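Local coordinates for thermosome subunit (Methanococcoides burtonii, PDB 3AQ1), which probably binds and hydrolyses ATP to help unfolded proteins fold, as a group II chaperonin of the TCP-1 family, at residues N150-K155 with A322-L327. Sequence-based numbering, arbitrary orientation.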
ATOM      1  N   ASN A 150       9.750  -0.683   3.420  1.00 53.21           N
ATOM      2  CA  ASN A 150      10.580   0.497   3.260  1.00 46.83           C
ATOM      3  C   ASN A 150      10.102   1.751   3.993  1.00 59.32           C
ATOM      4  O   ASN A 150      10.827   2.736   4.061  1.00 64.18           O
ATOM      5  CB  ASN A 150      10.773   0.796   1.776  1.00 52.86           C
ATOM      6  CG  ASN A 150      11.817  -0.101   1.139  1.00 55.62           C
ATOM      7  OD1 ASN A 150      12.736  -0.565   1.811  1.00 46.35           O
ATOM      8  ND2 ASN A 150      11.685  -0.342  -0.160  1.00 59.30           N
ATOM      9  N   ILE A 151       8.885   1.739   4.534  1.00 56.38           N
ATOM     10  CA  ILE A 151       8.467   2.853   5.376  1.00 43.51           C
ATOM     11  C   ILE A 151       7.998   2.420   6.757  1.00 44.82           C
ATOM     12  O   ILE A 151       7.140   1.572   6.898  1.00 60.83           O
ATOM     13  CB  ILE A 151       7.432   3.742   4.683  1.00 41.83           C
ATOM     14  CG1 ILE A 151       8.063   4.360   3.434  1.00 43.11           C
ATOM     15  CG2 ILE A 151       6.940   4.828   5.630  1.00 26.53           C
ATOM     16  CD1 ILE A 151       7.180   5.316   2.694  1.00 43.27           C
ATOM     17  N   LYS A 152       8.602   2.999   7.780  1.00 40.16           N
ATOM     18  CA  LYS A 152       8.142   2.796   9.139  1.00 46.44           C
ATOM     19  C   LYS A 152       7.615   4.122   9.682  1.00 48.43           C
ATOM     20  O   LYS A 152       8.256   5.161   9.542  1.00 49.07           O
ATOM     21  CB  LYS A 152       9.267   2.278  10.038  1.00 45.75           C
ATOM     22  CG  LYS A 152       8.893   2.360  11.508  1.00 49.47           C
ATOM     23  CD  LYS A 152      10.024   2.000  12.441  1.00 54.65           C
ATOM     24  CE  LYS A 152       9.627   2.342  13.862  1.00 40.90           C
ATOM     25  NZ  LYS A 152      10.363   1.524  14.853  1.00 47.40           N
ATOM     26  N   ILE A 153       6.440   4.090  10.294  1.00 36.99           N
ATOM     27  CA  ILE A 153       5.915   5.289  10.915  1.00 35.95           C
ATOM     28  C   ILE A 153       6.092   5.176  12.408  1.00 40.32           C
ATOM     29  O   ILE A 153       5.699   4.196  13.016  1.00 61.40           O
ATOM     30  CB  ILE A 153       4.436   5.530  10.575  1.00 37.94           C
ATOM     31  CG1 ILE A 153       4.224   5.437   9.062  1.00 38.11           C
ATOM     32  CG2 ILE A 153       4.037   6.884  11.046  1.00 31.95           C
ATOM     33  CD1 ILE A 153       2.875   5.953   8.578  1.00 30.68           C
ATOM     34  N   GLU A 154       6.737   6.175  12.985  1.00 46.22           N
ATOM     35  CA  GLU A 154       6.975   6.230  14.419  1.00 46.55           C
ATOM     36  C   GLU A 154       6.341   7.536  14.869  1.00 55.79           C
ATOM     37  O   GLU A 154       6.760   8.622  14.451  1.00 55.32           O
ATOM     38  CB  GLU A 154       8.477   6.221  14.730  1.00 38.27           C
ATOM     39  CG  GLU A 154       8.812   6.336  16.205  1.00 57.66           C
ATOM     40  CD  GLU A 154       8.553   5.039  16.938  1.00 58.47           C
ATOM     41  OE1 GLU A 154       8.612   3.986  16.267  1.00 52.08           O
ATOM     42  OE2 GLU A 154       8.280   5.072  18.164  1.00 56.76           O
ATOM     43  N   LYS A 155       5.302   7.442  15.686  1.00 58.36           N
ATOM     44  CA  LYS A 155       4.552   8.646  16.008  1.00 60.95           C
ATOM     45  C   LYS A 155       5.104   9.371  17.227  1.00 62.11           C
ATOM     46  O   LYS A 155       5.242   8.801  18.309  1.00 71.11           O
ATOM     47  CB  LYS A 155       3.040   8.371  16.108  1.00 59.10           C
ATOM     48  CG  LYS A 155       2.647   7.259  17.039  1.00 62.77           C
ATOM     49  CD  LYS A 155       1.402   6.528  16.554  1.00 59.77           C
ATOM     50  CE  LYS A 155       1.048   5.420  17.542  1.00 72.81           C
ATOM     51  NZ  LYS A 155      -0.001   4.512  17.018  1.00 83.30           N
ATOM     52  N   ALA A 322      14.750   2.165   2.482  1.00 56.80           N
ATOM     53  CA  ALA A 322      13.982   2.400   3.701  1.00 46.13           C
ATOM     54  C   ALA A 322      14.134   3.764   4.382  1.00 42.51           C
ATOM     55  O   ALA A 322      15.203   4.369   4.403  1.00 67.69           O
ATOM     56  CB  ALA A 322      14.262   1.285   4.698  1.00 45.85           C
ATOM     57  N   VAL A 323      13.034   4.224   4.953  1.00 40.50           N
ATOM     58  CA  VAL A 323      12.962   5.494   5.661  1.00 49.47           C
ATOM     59  C   VAL A 323      11.986   5.373   6.823  1.00 43.94           C
ATOM     60  O   VAL A 323      11.086   4.552   6.820  1.00 51.45           O
ATOM     61  CB  VAL A 323      12.436   6.638   4.764  1.00 44.53           C
ATOM     62  CG1 VAL A 323      13.024   6.559   3.387  1.00 47.13           C
ATOM     63  CG2 VAL A 323      10.946   6.576   4.673  1.00 42.67           C
ATOM     64  N   THR A 324      12.171   6.207   7.821  1.00 43.97           N
ATOM     65  CA  THR A 324      11.236   6.261   8.919  1.00 41.58           C
ATOM     66  C   THR A 324      10.696   7.661   8.931  1.00 45.21           C
ATOM     67  O   THR A 324      11.458   8.616   8.860  1.00 57.41           O
ATOM     68  CB  THR A 324      11.941   5.996  10.255  1.00 42.90           C
ATOM     69  OG1 THR A 324      12.493   4.678  10.234  1.00 55.56           O
ATOM     70  CG2 THR A 324      10.971   6.111  11.414  1.00 42.82           C
ATOM     71  N   VAL A 325       9.376   7.775   8.981  1.00 45.33           N
ATOM     72  CA  VAL A 325       8.719   9.050   9.196  1.00 42.28           C
ATOM     73  C   VAL A 325       8.536   9.219  10.694  1.00 47.30           C
ATOM     74  O   VAL A 325       7.789   8.459  11.309  1.00 46.86           O
ATOM     75  CB  VAL A 325       7.304   9.078   8.580  1.00 38.62           C
ATOM     76  CG1 VAL A 325       6.666  10.416   8.842  1.00 41.69           C
ATOM     77  CG2 VAL A 325       7.327   8.779   7.086  1.00 31.17           C
ATOM     78  N   LEU A 326       9.224  10.186  11.291  1.00 38.16           N
ATOM     79  CA  LEU A 326       8.848  10.614  12.627  1.00 41.60           C
ATOM     80  C   LEU A 326       7.671  11.571  12.474  1.00 56.35           C
ATOM     81  O   LEU A 326       7.850  12.739  12.128  1.00 62.26           O
ATOM     82  CB  LEU A 326      10.009  11.301  13.335  1.00 39.46           C
ATOM     83  CG  LEU A 326      11.253  10.442  13.502  1.00 42.60           C
ATOM     84  CD1 LEU A 326      12.322  11.213  14.235  1.00 47.02           C
ATOM     85  CD2 LEU A 326      10.892   9.175  14.249  1.00 42.24           C
ATOM     86  N   LEU A 327       6.466  11.059  12.707  1.00 58.83           N
ATOM     87  CA  LEU A 327       5.234  11.828  12.523  1.00 52.06           C
ATOM     88  C   LEU A 327       4.868  12.641  13.762  1.00 52.00           C
ATOM     89  O   LEU A 327       4.699  12.077  14.847  1.00 49.46           O
ATOM     90  CB  LEU A 327       4.083  10.881  12.182  1.00 47.04           C
ATOM     91  CG  LEU A 327       2.717  11.485  11.863  1.00 41.45           C
ATOM     92  CD1 LEU A 327       2.838  12.446  10.698  1.00 39.92           C
ATOM     93  CD2 LEU A 327       1.732  10.370  11.544  1.00 36.36           C
TER
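Ile-151 and Val-323 run alongside each other on the same face of a parallel strand pair, with Ile-151 CG1 3.8 Å from Val-323 CG2. A chi1 of -63° sets that CG1 beside the backbone N and turns Ile-151 CG2 anti to it, 4.2 Å from Val-325 CG2. The same relation returns where CG2 of Ile-153 rests alongside CB of Leu-327. On the other face the Leu-326 side chain slants across that of Glu-154, its CD2 3.8 Å from Glu-154 CB. CB of Lys-152 sits 4.0 Å from Thr-324 OG1, and the extended chain then leads away along its own strand; NZ forms salt bridges with Glu-154 OE1 and Asp-271 and a hydrogen bond to Val-171 O. Five backbone bonds join the strands, the straightest from Glu-154 N to Val-325 O. At the start, Asn-150 O takes the N-H of Val-323 at 2.8 Å, while Asn-150 OD1 lies 3.8 Å from Ala-322 CB. An alanine at Asn-150 would keep that backbone bond but would probably leave Ala-322 less covered. Strand 323-329, central in a three-stranded mixed sheet, also pairs antiparallel with 165-167, consistent with the intermediate domain, where the chain leaves for and returns from the apical domain. Helix 332-355 packs on the isoleucine face through Leu-346 and Leu-342; strand 169-172 and helix 269-279 meet the Lys-152 side.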